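Local structure of PDZ domain protein (Parabacteroides distasonis, 4L8N) at residues Lys46-Ile51 and Met285-Pro290; Arg158-Val163 and Tyr272-Tyr277; Thr213-Phe218 and Glu224-Leu229; Ala399-Ser402 and Asp406-Pro409. The protein is of unknown function but joins N-terminal and C-terminal PDZ domains to a DUF4136 domain and binds magnesium. All blocks are in the same frame, centred on the assembly; numbering follows the deposited sequence.

Interaction 1 (Lys46-Ile51 and Met285-Pro290); sequences KKYDVI and MCMQYP
Met287, a selenomethionine, meets Tyr48 with both its backbone and its side chain. Its carbonyl O lies 3.3 Å from Tyr48 CZ and comes at the ring obliquely, while its side chain crosses that of Tyr48 at about a right angle. The bend at the selenium (chi3 71°) turns the terminal methyl back, which puts Met287 CE 3.3 Å from Tyr48 OH. The same methyl is 4.2 Å from Lys47 CE; the NZ of that lysine is hydrogen-bonded to the backbone O of Val454. Further along, Pro290, reached through a cis peptide bond, has its CA 7.6 Å from that of Tyr48. On the other side, Lys47 and Tyr48 are the two central residues of a type II turn, and Lys47 CB rests 3.8 Å above one face of the Tyr48 ring, toward its rim. An alanine in place of Tyr48 would probably open a gap over the Met287 carbonyl and leave the selenomethionine methyl without its main neighbour. The turn leads into strand 50-54 of the N-terminal PDZ sheet; 285-290 starts at the last residue of helix 274-285 and continues into the loop after it, with Met285, Cys286 and Tyr289 packed on strand 240-250 of the DUF4136 region, so the contact is a seam between two domains.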
loop_
_atom_site.group_PDB
_atom_site.type_symbol
_atom_site.label_atom_id
_atom_site.label_comp_id
_atom_site.label_asym_id
_atom_site.label_seq_id
_atom_site.Cartn_x
_atom_site.Cartn_y
_atom_site.Cartn_z
ATOM N N LYS A 46 -18.606 -26.770 4.177
ATOM C CA LYS A 46 -17.573 -26.122 3.355
ATOM C C LYS A 46 -17.145 -24.792 3.970
ATOM O O LYS A 46 -17.894 -24.191 4.729
ATOM C CB LYS A 46 -18.104 -25.876 1.915
ATOM C CG LYS A 46 -18.685 -27.118 1.216
ATOM C CD LYS A 46 -17.618 -28.024 0.575
ATOM C CE LYS A 46 -18.181 -29.320 0.022
ATOM N NZ LYS A 46 -19.036 -29.108 -1.185
ATOM N N LYS A 47 -15.928 -24.343 3.650
ATOM C CA LYS A 47 -15.393 -23.055 4.073
ATOM C C LYS A 47 -16.353 -21.925 3.718
ATOM O O LYS A 47 -16.953 -21.936 2.624
ATOM C CB LYS A 47 -14.063 -22.783 3.344
ATOM C CG LYS A 47 -12.793 -23.211 4.049
ATOM C CD LYS A 47 -11.598 -22.894 3.106
ATOM C CE LYS A 47 -10.331 -22.512 3.814
ATOM N NZ LYS A 47 -9.604 -23.709 4.326
ATOM N N TYR A 48 -16.486 -20.955 4.640
ATOM C CA TYR A 48 -17.251 -19.700 4.531
ATOM C C TYR A 48 -18.758 -19.947 4.632
ATOM O O TYR A 48 -19.536 -19.005 4.495
ATOM C CB TYR A 48 -16.827 -18.838 3.296
ATOM C CG TYR A 48 -15.309 -18.745 3.189
ATOM C CD1 TYR A 48 -14.534 -18.354 4.284
ATOM C CD2 TYR A 48 -14.643 -19.184 2.048
ATOM C CE1 TYR A 48 -13.141 -18.391 4.240
ATOM C CE2 TYR A 48 -13.252 -19.200 1.981
ATOM C CZ TYR A 48 -12.502 -18.795 3.077
ATOM O OH TYR A 48 -11.125 -18.799 3.012
ATOM N N ASP A 49 -19.159 -21.171 5.031
ATOM C CA ASP A 49 -20.548 -21.496 5.336
ATOM C C ASP A 49 -20.956 -20.691 6.545
ATOM O O ASP A 49 -20.116 -20.457 7.432
ATOM C CB ASP A 49 -20.732 -23.007 5.637
ATOM C CG ASP A 49 -21.028 -23.900 4.451
ATOM O OD1 ASP A 49 -21.156 -23.369 3.329
ATOM O OD2 ASP A 49 -21.129 -25.140 4.646
ATOM N N VAL A 50 -22.239 -20.260 6.577
ATOM C CA VAL A 50 -22.814 -19.488 7.678
ATOM C C VAL A 50 -23.767 -20.377 8.472
ATOM O O VAL A 50 -24.735 -20.900 7.916
ATOM C CB VAL A 50 -23.513 -18.204 7.184
ATOM C CG1 VAL A 50 -24.235 -17.493 8.326
ATOM C CG2 VAL A 50 -22.514 -17.264 6.527
ATOM N N ILE A 51 -23.488 -20.550 9.774
ATOM C CA ILE A 51 -24.380 -21.305 10.656
ATOM C C ILE A 51 -25.550 -20.370 11.026
ATOM O O ILE A 51 -25.360 -19.376 11.740
ATOM C CB ILE A 51 -23.677 -21.894 11.900
ATOM C CG1 ILE A 51 -22.503 -22.827 11.504
ATOM C CG2 ILE A 51 -24.711 -22.590 12.822
ATOM C CD1 ILE A 51 -21.712 -23.351 12.655
HETATM N N MSE A 285 -6.532 -14.356 -3.511
HETATM C CA MSE A 285 -7.343 -13.129 -3.499
HETATM C C MSE A 285 -8.830 -13.399 -3.278
HETATM O O MSE A 285 -9.470 -12.673 -2.518
HETATM C CB MSE A 285 -7.172 -12.384 -4.827
HETATM C CG MSE A 285 -5.839 -11.691 -4.949
HETATM SE SE MSE A 285 -5.475 -11.040 -6.722
HETATM C CE MSE A 285 -6.772 -9.704 -6.753
ATOM N N CYS A 286 -9.382 -14.433 -3.935
ATOM C CA CYS A 286 -10.809 -14.758 -3.833
ATOM C C CYS A 286 -11.183 -15.506 -2.558
ATOM O O CYS A 286 -12.385 -15.675 -2.305
ATOM C CB CYS A 286 -11.281 -15.505 -5.067
ATOM S SG CYS A 286 -11.244 -14.496 -6.565
HETATM N N MSE A 287 -10.201 -15.893 -1.717
HETATM C CA MSE A 287 -10.524 -16.541 -0.432
HETATM C C MSE A 287 -11.265 -15.550 0.482
HETATM O O MSE A 287 -11.934 -15.965 1.433
HETATM C CB MSE A 287 -9.269 -17.088 0.249
HETATM C CG MSE A 287 -8.974 -18.517 -0.161
HETATM SE SE MSE A 287 -7.348 -19.264 0.605
HETATM C CE MSE A 287 -7.944 -19.403 2.315
ATOM N N GLN A 288 -11.165 -14.229 0.168
ATOM C CA GLN A 288 -11.869 -13.219 0.938
ATOM C C GLN A 288 -13.202 -12.843 0.300
ATOM O O GLN A 288 -13.846 -11.925 0.788
ATOM C CB GLN A 288 -11.005 -11.997 1.230
ATOM C CG GLN A 288 -9.965 -12.316 2.294
ATOM C CD GLN A 288 -9.562 -11.112 3.057
ATOM O OE1 GLN A 288 -9.881 -10.965 4.240
ATOM N NE2 GLN A 288 -8.876 -10.213 2.373
ATOM N N TYR A 289 -13.658 -13.581 -0.739
ATOM C CA TYR A 289 -14.999 -13.394 -1.292
ATOM C C TYR A 289 -15.843 -14.633 -0.951
ATOM O O TYR A 289 -15.465 -15.734 -1.368
ATOM C CB TYR A 289 -15.027 -13.093 -2.811
ATOM C CG TYR A 289 -16.412 -12.634 -3.217
ATOM C CD1 TYR A 289 -16.844 -11.334 -2.942
ATOM C CD2 TYR A 289 -17.362 -13.545 -3.697
ATOM C CE1 TYR A 289 -18.157 -10.932 -3.210
ATOM C CE2 TYR A 289 -18.682 -13.151 -3.960
ATOM C CZ TYR A 289 -19.069 -11.839 -3.723
ATOM O OH TYR A 289 -20.360 -11.424 -3.980
ATOM N N PRO A 290 -16.956 -14.536 -0.177
ATOM C CA PRO A 290 -17.617 -13.339 0.366
ATOM C C PRO A 290 -17.177 -12.903 1.771
ATOM O O PRO A 290 -17.662 -11.883 2.263
ATOM C CB PRO A 290 -19.080 -13.780 0.401
ATOM C CG PRO A 290 -19.017 -15.238 0.696
ATOM C CD PRO A 290 -17.740 -15.750 0.125
#

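Interaction 2 (Arg158-Val163 and Tyr272-Tyr277); sequences RKLETV and YRLDEY
Asp275 OD1, on the residue that faces Leu160 and Val163, is gripped by two groups of its own segment. Arg273 NE donates to it at 3.1 Å, on the syn lone pair of that oxygen, and the backbone N of Glu276 adds a weak, strongly bent bond. Arg273 NH2 reaches the other oxygen, Asp275 OD2, at 2.9 Å, so the guanidinium meets the carboxylate side-on, nearly in its own plane, with one nitrogen to each oxygen. The carboxylate of Glu276 adds a long pairing with Arg273 NE. With the Asp275 CG set between the backbone N and the carbonyl carbon (chi1 48°), the carboxylate can fold back over the start of helix 274-285 to meet Arg273, which sits at the N-cap position.

What crosses to helix 158-175 is apolar. The Leu160 branch ending in CD1 presses on the backbone of the first helical turn, 3.5 Å from Asp275 N, and also touches Leu274 CB at 3.8 Å. Val163 crosses Asp275 at a slant, its CG1 3.9 Å from Asp275 CB. Leu160 and Leu274 also share Tyr192 of strand 186-196, which ties both helices to the sheet, and Tyr272 meets Phe228 of the second subunit edge-to-face.

The acidic residue thus divides its roles: its methylene serves as packing surface for the neighbouring helix, while its charge is turned to Arg273. A carboxylate in the first turn would also be expected to suit the positive end of the helix dipole, and no hydrogen bond runs between the two segments.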
loop_
_atom_site.group_PDB
_atom_site.type_symbol
_atom_site.label_atom_id
_atom_site.label_comp_id
_atom_site.label_asym_id
_atom_site.label_seq_id
_atom_site.Cartn_x
_atom_site.Cartn_y
_atom_site.Cartn_z
ATOM N N ARG A 158 -6.491 -9.919 -25.440
ATOM C CA ARG A 158 -7.421 -11.060 -25.434
ATOM C C ARG A 158 -6.824 -12.307 -24.768
ATOM O O ARG A 158 -7.472 -12.888 -23.893
ATOM C CB ARG A 158 -7.911 -11.402 -26.854
ATOM C CG ARG A 158 -8.661 -12.736 -26.940
ATOM C CD ARG A 158 -9.567 -12.843 -28.148
ATOM N NE ARG A 158 -10.787 -12.050 -28.001
ATOM C CZ ARG A 158 -11.875 -12.455 -27.352
ATOM N NH1 ARG A 158 -11.902 -13.649 -26.769
ATOM N NH2 ARG A 158 -12.940 -11.668 -27.276
ATOM N N LYS A 159 -5.606 -12.709 -25.180
ATOM C CA LYS A 159 -4.921 -13.895 -24.663
ATOM C C LYS A 159 -4.834 -13.876 -23.123
ATOM O O LYS A 159 -5.254 -14.846 -22.486
ATOM C CB LYS A 159 -3.515 -14.038 -25.289
ATOM C CG LYS A 159 -3.525 -14.285 -26.802
ATOM C CD LYS A 159 -2.117 -14.499 -27.363
ATOM C CE LYS A 159 -2.083 -14.611 -28.872
ATOM N NZ LYS A 159 -2.211 -13.289 -29.546
ATOM N N LEU A 160 -4.331 -12.766 -22.542
ATOM C CA LEU A 160 -4.154 -12.564 -21.099
ATOM C C LEU A 160 -5.499 -12.515 -20.349
ATOM O O LEU A 160 -5.665 -13.243 -19.375
ATOM C CB LEU A 160 -3.342 -11.273 -20.842
ATOM C CG LEU A 160 -3.311 -10.697 -19.416
ATOM C CD1 LEU A 160 -2.574 -11.617 -18.433
ATOM C CD2 LEU A 160 -2.684 -9.340 -19.410
ATOM N N GLU A 161 -6.444 -11.671 -20.803
ATOM C CA GLU A 161 -7.764 -11.493 -20.182
ATOM C C GLU A 161 -8.587 -12.787 -20.126
ATOM O O GLU A 161 -9.364 -12.966 -19.190
ATOM C CB GLU A 161 -8.560 -10.400 -20.892
ATOM C CG GLU A 161 -8.023 -9.010 -20.586
ATOM C CD GLU A 161 -8.922 -7.833 -20.903
ATOM O OE1 GLU A 161 -10.162 -8.006 -20.938
ATOM O OE2 GLU A 161 -8.380 -6.714 -21.047
ATOM N N THR A 162 -8.387 -13.694 -21.095
ATOM C CA THR A 162 -9.070 -14.980 -21.144
ATOM C C THR A 162 -8.529 -15.879 -20.033
ATOM O O THR A 162 -9.322 -16.576 -19.399
ATOM C CB THR A 162 -8.945 -15.597 -22.536
ATOM O OG1 THR A 162 -9.610 -14.724 -23.441
ATOM C CG2 THR A 162 -9.569 -16.986 -22.632
ATOM N N VAL A 163 -7.204 -15.833 -19.773
ATOM C CA VAL A 163 -6.551 -16.637 -18.722
ATOM C C VAL A 163 -7.068 -16.181 -17.363
ATOM O O VAL A 163 -7.549 -17.015 -16.594
ATOM C CB VAL A 163 -5.000 -16.592 -18.807
ATOM C CG1 VAL A 163 -4.350 -17.277 -17.599
ATOM C CG2 VAL A 163 -4.514 -17.222 -20.107
ATOM N N TYR A 272 8.122 -10.151 -15.002
ATOM C CA TYR A 272 7.168 -11.188 -14.612
ATOM C C TYR A 272 5.864 -11.131 -15.439
ATOM O O TYR A 272 5.386 -10.047 -15.797
ATOM C CB TYR A 272 6.866 -11.066 -13.126
ATOM C CG TYR A 272 6.365 -12.351 -12.523
ATOM C CD1 TYR A 272 7.250 -13.328 -12.082
ATOM C CD2 TYR A 272 5.001 -12.604 -12.411
ATOM C CE1 TYR A 272 6.793 -14.529 -11.553
ATOM C CE2 TYR A 272 4.531 -13.805 -11.891
ATOM C CZ TYR A 272 5.433 -14.765 -11.461
ATOM O OH TYR A 272 4.987 -15.954 -10.946
ATOM N N ARG A 273 5.317 -12.320 -15.756
ATOM C CA ARG A 273 4.099 -12.524 -16.556
ATOM C C ARG A 273 2.824 -12.355 -15.707
ATOM O O ARG A 273 2.688 -12.994 -14.659
ATOM C CB ARG A 273 4.116 -13.922 -17.200
ATOM C CG ARG A 273 5.197 -14.132 -18.259
ATOM C CD ARG A 273 5.041 -15.460 -18.980
ATOM N NE ARG A 273 3.824 -15.495 -19.795
ATOM C CZ ARG A 273 3.759 -15.138 -21.074
ATOM N NH1 ARG A 273 4.856 -14.760 -21.722
ATOM N NH2 ARG A 273 2.602 -15.170 -21.720
ATOM N N LEU A 274 1.888 -11.499 -16.166
ATOM C CA LEU A 274 0.633 -11.232 -15.448
ATOM C C LEU A 274 -0.294 -12.462 -15.443
ATOM O O LEU A 274 -1.039 -12.650 -14.472
ATOM C CB LEU A 274 -0.103 -9.995 -16.001
ATOM C CG LEU A 274 0.373 -8.626 -15.460
ATOM C CD1 LEU A 274 -0.097 -7.503 -16.336
ATOM C CD2 LEU A 274 -0.107 -8.379 -14.033
ATOM N N ASP A 275 -0.216 -13.319 -16.491
ATOM C CA ASP A 275 -1.029 -14.539 -16.560
ATOM C C ASP A 275 -0.595 -15.510 -15.460
ATOM O O ASP A 275 -1.458 -16.033 -14.741
ATOM C CB ASP A 275 -1.011 -15.205 -17.962
ATOM C CG ASP A 275 0.338 -15.401 -18.648
ATOM O OD1 ASP A 275 1.337 -15.660 -17.942
ATOM O OD2 ASP A 275 0.370 -15.406 -19.899
ATOM N N GLU A 276 0.737 -15.680 -15.281
ATOM C CA GLU A 276 1.323 -16.531 -14.247
ATOM C C GLU A 276 0.962 -15.987 -12.875
ATOM O O GLU A 276 0.534 -16.756 -12.014
ATOM C CB GLU A 276 2.844 -16.659 -14.422
ATOM C CG GLU A 276 3.223 -17.637 -15.527
ATOM C CD GLU A 276 4.690 -17.758 -15.900
ATOM O OE1 GLU A 276 5.563 -17.576 -15.018
ATOM O OE2 GLU A 276 4.965 -18.097 -17.074
ATOM N N TYR A 277 1.045 -14.657 -12.707
ATOM C CA TYR A 277 0.694 -13.958 -11.476
ATOM C C TYR A 277 -0.781 -14.241 -11.105
ATOM O O TYR A 277 -1.035 -14.630 -9.965
ATOM C CB TYR A 277 0.967 -12.426 -11.584
ATOM C CG TYR A 277 0.798 -11.752 -10.238
ATOM C CD1 TYR A 277 1.850 -11.692 -9.333
ATOM C CD2 TYR A 277 -0.450 -11.289 -9.819
ATOM C CE1 TYR A 277 1.674 -11.175 -8.053
ATOM C CE2 TYR A 277 -0.637 -10.775 -8.536
ATOM C CZ TYR A 277 0.423 -10.746 -7.649
ATOM O OH TYR A 277 0.249 -10.290 -6.369
#

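Interaction 3 (Thr213-Phe218 and Glu224-Leu229); sequences TYRYNF and EKFPFL
Arg215 turns one face of its guanidinium to Phe228 CD2, its NH1 3.4 Å from that atom, the two planes 47° apart. Nearer the backbone, its CB packs obliquely on the ring of Phe226, 3.8 Å from CE1. Thr213 holds Phe228 by its main chain: its OG1 donates to Phe228 O at 2.5 Å, arriving from above the carbonyl plane, while CG2, anti to the backbone N, lies 4.0 Å from Phe228 CD2. A valine in place of Thr213 would probably leave the Phe228 carbonyl without this donor and the corner at Pro227 and Phe228 less firmly tied to the strand.

Backbone bonds zip the hairpin together. Arg215 and Glu224 form a hydrogen-bonded antiparallel pair, with Arg215 N 3.0 Å from Glu224 O and Glu224 N 2.8 Å from Arg215 O, and Phe226 N donates to Thr213 O. A water carries the link past this point, accepting from Thr213 N and Lys225 NZ and donating to Phe226 O. On the other face Tyr214 CE1 touches Lys225 CB.

Strands 211-217 and 222-226 make a two-stranded sheet of their own, reaching to the second subunit. There the Arg215 guanidinium is held by Glu266, on strand 258-268, and by His281, on helix 274-285, both of that subunit.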
loop_
_atom_site.group_PDB
_atom_site.type_symbol
_atom_site.label_atom_id
_atom_site.label_comp_id
_atom_site.label_asym_id
_atom_site.label_seq_id
_atom_site.Cartn_x
_atom_site.Cartn_y
_atom_site.Cartn_z
ATOM N N THR A 213 10.467 11.697 7.649
ATOM C CA THR A 213 9.273 12.049 6.882
ATOM C C THR A 213 9.082 13.579 6.916
ATOM O O THR A 213 8.901 14.157 7.994
ATOM C CB THR A 213 8.062 11.299 7.437
ATOM O OG1 THR A 213 8.351 9.914 7.405
ATOM C CG2 THR A 213 6.793 11.544 6.643
ATOM N N TYR A 214 9.167 14.229 5.745
ATOM C CA TYR A 214 8.901 15.666 5.637
ATOM C C TYR A 214 7.666 15.861 4.789
ATOM O O TYR A 214 7.486 15.169 3.781
ATOM C CB TYR A 214 10.082 16.472 5.091
ATOM C CG TYR A 214 11.302 16.424 5.982
ATOM C CD1 TYR A 214 11.386 17.211 7.128
ATOM C CD2 TYR A 214 12.368 15.579 5.691
ATOM C CE1 TYR A 214 12.502 17.147 7.969
ATOM C CE2 TYR A 214 13.502 15.535 6.504
ATOM C CZ TYR A 214 13.554 16.299 7.657
ATOM O OH TYR A 214 14.668 16.227 8.466
ATOM N N ARG A 215 6.745 16.693 5.268
ATOM C CA ARG A 215 5.518 17.005 4.542
ATOM C C ARG A 215 5.245 18.481 4.679
ATOM O O ARG A 215 5.743 19.112 5.619
ATOM C CB ARG A 215 4.318 16.173 5.026
ATOM C CG ARG A 215 4.590 14.694 5.022
ATOM C CD ARG A 215 3.482 13.877 4.458
ATOM N NE ARG A 215 3.964 12.510 4.342
ATOM C CZ ARG A 215 3.313 11.460 4.795
ATOM N NH1 ARG A 215 2.123 11.603 5.350
ATOM N NH2 ARG A 215 3.841 10.252 4.687
ATOM N N TYR A 216 4.438 19.035 3.766
ATOM C CA TYR A 216 4.116 20.439 3.855
ATOM C C TYR A 216 2.831 20.607 4.674
ATOM O O TYR A 216 1.853 19.877 4.484
ATOM C CB TYR A 216 4.009 21.070 2.473
ATOM C CG TYR A 216 3.921 22.574 2.537
ATOM C CD1 TYR A 216 5.055 23.346 2.713
ATOM C CD2 TYR A 216 2.699 23.230 2.398
ATOM C CE1 TYR A 216 4.983 24.735 2.770
ATOM C CE2 TYR A 216 2.610 24.620 2.478
ATOM C CZ TYR A 216 3.759 25.370 2.640
ATOM O OH TYR A 216 3.704 26.746 2.650
ATOM N N ASN A 217 2.860 21.552 5.603
ATOM C CA ASN A 217 1.744 21.812 6.485
ATOM C C ASN A 217 1.189 23.206 6.153
ATOM O O ASN A 217 1.791 24.219 6.539
ATOM C CB ASN A 217 2.222 21.685 7.949
ATOM C CG ASN A 217 1.183 21.885 9.023
ATOM O OD1 ASN A 217 1.510 21.900 10.207
ATOM N ND2 ASN A 217 -0.083 22.053 8.664
ATOM N N PHE A 218 0.040 23.244 5.422
ATOM C CA PHE A 218 -0.604 24.487 4.957
ATOM C C PHE A 218 -1.020 25.379 6.122
ATOM O O PHE A 218 -0.864 26.604 6.020
ATOM C CB PHE A 218 -1.796 24.210 4.031
ATOM C CG PHE A 218 -1.467 23.872 2.584
ATOM C CD1 PHE A 218 -1.216 24.882 1.650
ATOM C CD2 PHE A 218 -1.450 22.549 2.143
ATOM C CE1 PHE A 218 -0.946 24.568 0.303
ATOM C CE2 PHE A 218 -1.176 22.238 0.796
ATOM C CZ PHE A 218 -0.933 23.251 -0.118
ATOM N N GLU A 224 7.506 20.219 7.527
ATOM C CA GLU A 224 7.667 19.758 8.905
ATOM C C GLU A 224 8.058 18.312 8.932
ATOM O O GLU A 224 7.750 17.574 7.992
ATOM C CB GLU A 224 6.355 19.935 9.701
ATOM C CG GLU A 224 6.021 21.363 10.093
ATOM C CD GLU A 224 4.687 21.579 10.790
ATOM O OE1 GLU A 224 4.006 20.578 11.110
ATOM O OE2 GLU A 224 4.345 22.757 11.051
ATOM N N LYS A 225 8.737 17.903 10.018
ATOM C CA LYS A 225 9.066 16.510 10.275
ATOM C C LYS A 225 7.805 15.877 10.832
ATOM O O LYS A 225 7.058 16.522 11.580
ATOM C CB LYS A 225 10.260 16.378 11.251
ATOM C CG LYS A 225 10.849 14.971 11.331
ATOM C CD LYS A 225 11.828 14.814 12.491
ATOM C CE LYS A 225 11.967 13.377 12.952
ATOM N NZ LYS A 225 12.850 12.578 12.062
ATOM N N PHE A 226 7.521 14.656 10.410
ATOM C CA PHE A 226 6.346 13.946 10.887
ATOM C C PHE A 226 6.787 12.614 11.447
ATOM O O PHE A 226 7.738 12.035 10.914
ATOM C CB PHE A 226 5.273 13.797 9.776
ATOM C CG PHE A 226 4.464 15.064 9.584
ATOM C CD1 PHE A 226 4.922 16.083 8.756
ATOM C CD2 PHE A 226 3.270 15.257 10.268
ATOM C CE1 PHE A 226 4.200 17.267 8.616
ATOM C CE2 PHE A 226 2.550 16.449 10.129
ATOM C CZ PHE A 226 3.027 17.447 9.313
ATOM N N PRO A 227 6.123 12.107 12.520
ATOM C CA PRO A 227 6.556 10.828 13.121
ATOM C C PRO A 227 6.091 9.596 12.325
ATOM O O PRO A 227 5.652 8.597 12.912
ATOM C CB PRO A 227 5.923 10.888 14.514
ATOM C CG PRO A 227 4.672 11.661 14.313
ATOM C CD PRO A 227 5.009 12.709 13.288
ATOM N N PHE A 228 6.208 9.642 10.991
ATOM C CA PHE A 228 5.751 8.530 10.151
ATOM C C PHE A 228 6.939 7.807 9.550
ATOM O O PHE A 228 7.992 8.405 9.380
ATOM C CB PHE A 228 4.791 9.035 9.041
ATOM C CG PHE A 228 3.742 10.067 9.421
ATOM C CD1 PHE A 228 3.101 10.018 10.657
ATOM C CD2 PHE A 228 3.314 11.016 8.499
ATOM C CE1 PHE A 228 2.127 10.966 11.005
ATOM C CE2 PHE A 228 2.309 11.944 8.835
ATOM C CZ PHE A 228 1.727 11.914 10.086
ATOM N N LEU A 229 6.785 6.532 9.224
ATOM C CA LEU A 229 7.891 5.780 8.648
ATOM C C LEU A 229 8.006 6.057 7.151
ATOM O O LEU A 229 7.059 5.799 6.397
ATOM C CB LEU A 229 7.725 4.266 8.908
ATOM C CG LEU A 229 7.988 3.745 10.326
ATOM C CD1 LEU A 229 7.602 2.283 10.429
ATOM C CD2 LEU A 229 9.449 3.839 10.679
HETATM O O HOH W 1 10.329 11.644 10.532
#

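Interaction 4 (Ala399-Ser402 and Asp406-Pro409); sequences ADAS and DYLP
The C-terminal part of helix 395-402 and the loop that doubles back beside it make this contact, in a region that probably belongs to the C-terminal PDZ domain, in the part of the chain that runs from helix 354-367 to strand 429-435. Two consecutive backbone carbonyls, of Ala401 and Ser402, do the touching. Ala401 O meets the Tyr407 ring at its edge, in the ring plane, 3.0 Å from CD2 and 3.2 Å from CE2. Ser402 O comes 3.0 Å from Pro409 CB and 3.4 Å from Pro409 CG, so the pyrrolidine ring sits against this carbonyl. With CG beside its backbone N (chi1 -49°), Tyr407 swings its ring toward the helix, and CE2 comes within 4.5 Å of the Ala401 methyl.

The Ser402 side chain points away from the loop, and OG donates to Ala399 O at 2.7 Å, one turn back. Ala401 O has a stronger partner in the Ser404 hydroxyl, and the Tyr407 hydroxyl is bonded to Asn367. Asp406 pairs with Arg363 of helix 354-367, which also packs against Tyr407.

Between the two segments there is no hydrogen bond, and the carbonyls face C-H groups. Ring hydrogens of a tyrosine are slightly positive, and the in-plane approach is consistent with a weak attraction to Ala401 O. The proline meets Ser402 O with aliphatic carbons, and having no backbone N-H it brings no amide donor to this carbonyl.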
loop_
_atom_site.group_PDB
_atom_site.type_symbol
_atom_site.label_atom_id
_atom_site.label_comp_id
_atom_site.label_asym_id
_atom_site.label_seq_id
_atom_site.Cartn_x
_atom_site.Cartn_y
_atom_site.Cartn_z
ATOM N N ALA A 399 18.301 -42.968 5.987
ATOM C CA ALA A 399 17.525 -44.184 6.228
ATOM C C ALA A 399 18.222 -45.078 7.270
ATOM O O ALA A 399 17.556 -45.510 8.206
ATOM C CB ALA A 399 17.291 -44.943 4.926
ATOM N N ASP A 400 19.565 -45.275 7.166
ATOM C CA ASP A 400 20.318 -46.085 8.121
ATOM C C ASP A 400 20.284 -45.452 9.517
ATOM O O ASP A 400 19.964 -46.144 10.476
ATOM C CB ASP A 400 21.787 -46.336 7.666
ATOM C CG ASP A 400 21.983 -47.149 6.385
ATOM O OD1 ASP A 400 21.020 -47.848 5.959
ATOM O OD2 ASP A 400 23.103 -47.085 5.804
ATOM N N ALA A 401 20.598 -44.152 9.631
ATOM C CA ALA A 401 20.575 -43.452 10.913
ATOM C C ALA A 401 19.173 -43.483 11.541
ATOM O O ALA A 401 19.060 -43.781 12.721
ATOM C CB ALA A 401 21.035 -42.020 10.736
ATOM N N SER A 402 18.111 -43.268 10.741
ATOM C CA SER A 402 16.721 -43.267 11.200
ATOM C C SER A 402 16.282 -44.588 11.827
ATOM O O SER A 402 15.326 -44.581 12.610
ATOM C CB SER A 402 15.778 -42.945 10.042
ATOM O OG SER A 402 15.478 -44.081 9.244
ATOM N N ASP A 406 19.254 -47.100 18.842
ATOM C CA ASP A 406 19.627 -46.048 19.791
ATOM C C ASP A 406 18.634 -44.865 19.725
ATOM O O ASP A 406 18.417 -44.191 20.740
ATOM C CB ASP A 406 21.076 -45.561 19.522
ATOM C CG ASP A 406 21.565 -44.372 20.358
ATOM O OD1 ASP A 406 21.236 -44.313 21.570
ATOM O OD2 ASP A 406 22.307 -43.525 19.811
ATOM N N TYR A 407 18.016 -44.623 18.550
ATOM C CA TYR A 407 17.078 -43.506 18.410
ATOM C C TYR A 407 15.606 -43.943 18.590
ATOM O O TYR A 407 14.714 -43.120 18.380
ATOM C CB TYR A 407 17.278 -42.770 17.072
ATOM C CG TYR A 407 18.714 -42.405 16.747
ATOM C CD1 TYR A 407 19.502 -41.703 17.657
ATOM C CD2 TYR A 407 19.268 -42.715 15.512
ATOM C CE1 TYR A 407 20.821 -41.361 17.357
ATOM C CE2 TYR A 407 20.582 -42.378 15.198
ATOM C CZ TYR A 407 21.358 -41.693 16.119
ATOM O OH TYR A 407 22.658 -41.361 15.788
ATOM N N LEU A 408 15.356 -45.192 19.074
ATOM C CA LEU A 408 14.011 -45.761 19.309
ATOM C C LEU A 408 13.057 -45.352 18.150
ATOM O O LEU A 408 12.213 -44.455 18.292
ATOM C CB LEU A 408 13.450 -45.374 20.700
ATOM C CG LEU A 408 14.347 -45.677 21.932
ATOM C CD1 LEU A 408 13.702 -45.195 23.193
ATOM C CD2 LEU A 408 14.707 -47.160 22.046
ATOM N N PRO A 409 13.258 -45.983 16.963
ATOM C CA PRO A 409 12.507 -45.576 15.769
ATOM C C PRO A 409 11.175 -46.312 15.548
ATOM O O PRO A 409 10.732 -46.421 14.402
ATOM C CB PRO A 409 13.490 -45.920 14.637
ATOM C CG PRO A 409 14.731 -46.537 15.304
ATOM C CD PRO A 409 14.252 -47.014 16.610
#

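In the fold
Interactions 1 and 2 lie at the two ends of helix 274-285, their centres about 25 Å apart and nearest atoms about 5 Å apart: one end meets the N-terminal PDZ domain, the other helix 158-175. Within one chain, interaction 3 lies about 40 Å, centre to centre, from each of them, on the projecting hairpin. Interactions 2 and 3 both touch the second subunit: the hairpin of one chain reaches residues at or near the start of helix 274-285 in the other. Interaction 4 stands apart, about 44 to 62 Å between centres from the rest. None lies at the magnesium-binding residues Glu239 and Asp270, although Asp270 precedes the 272-277 segment by two residues.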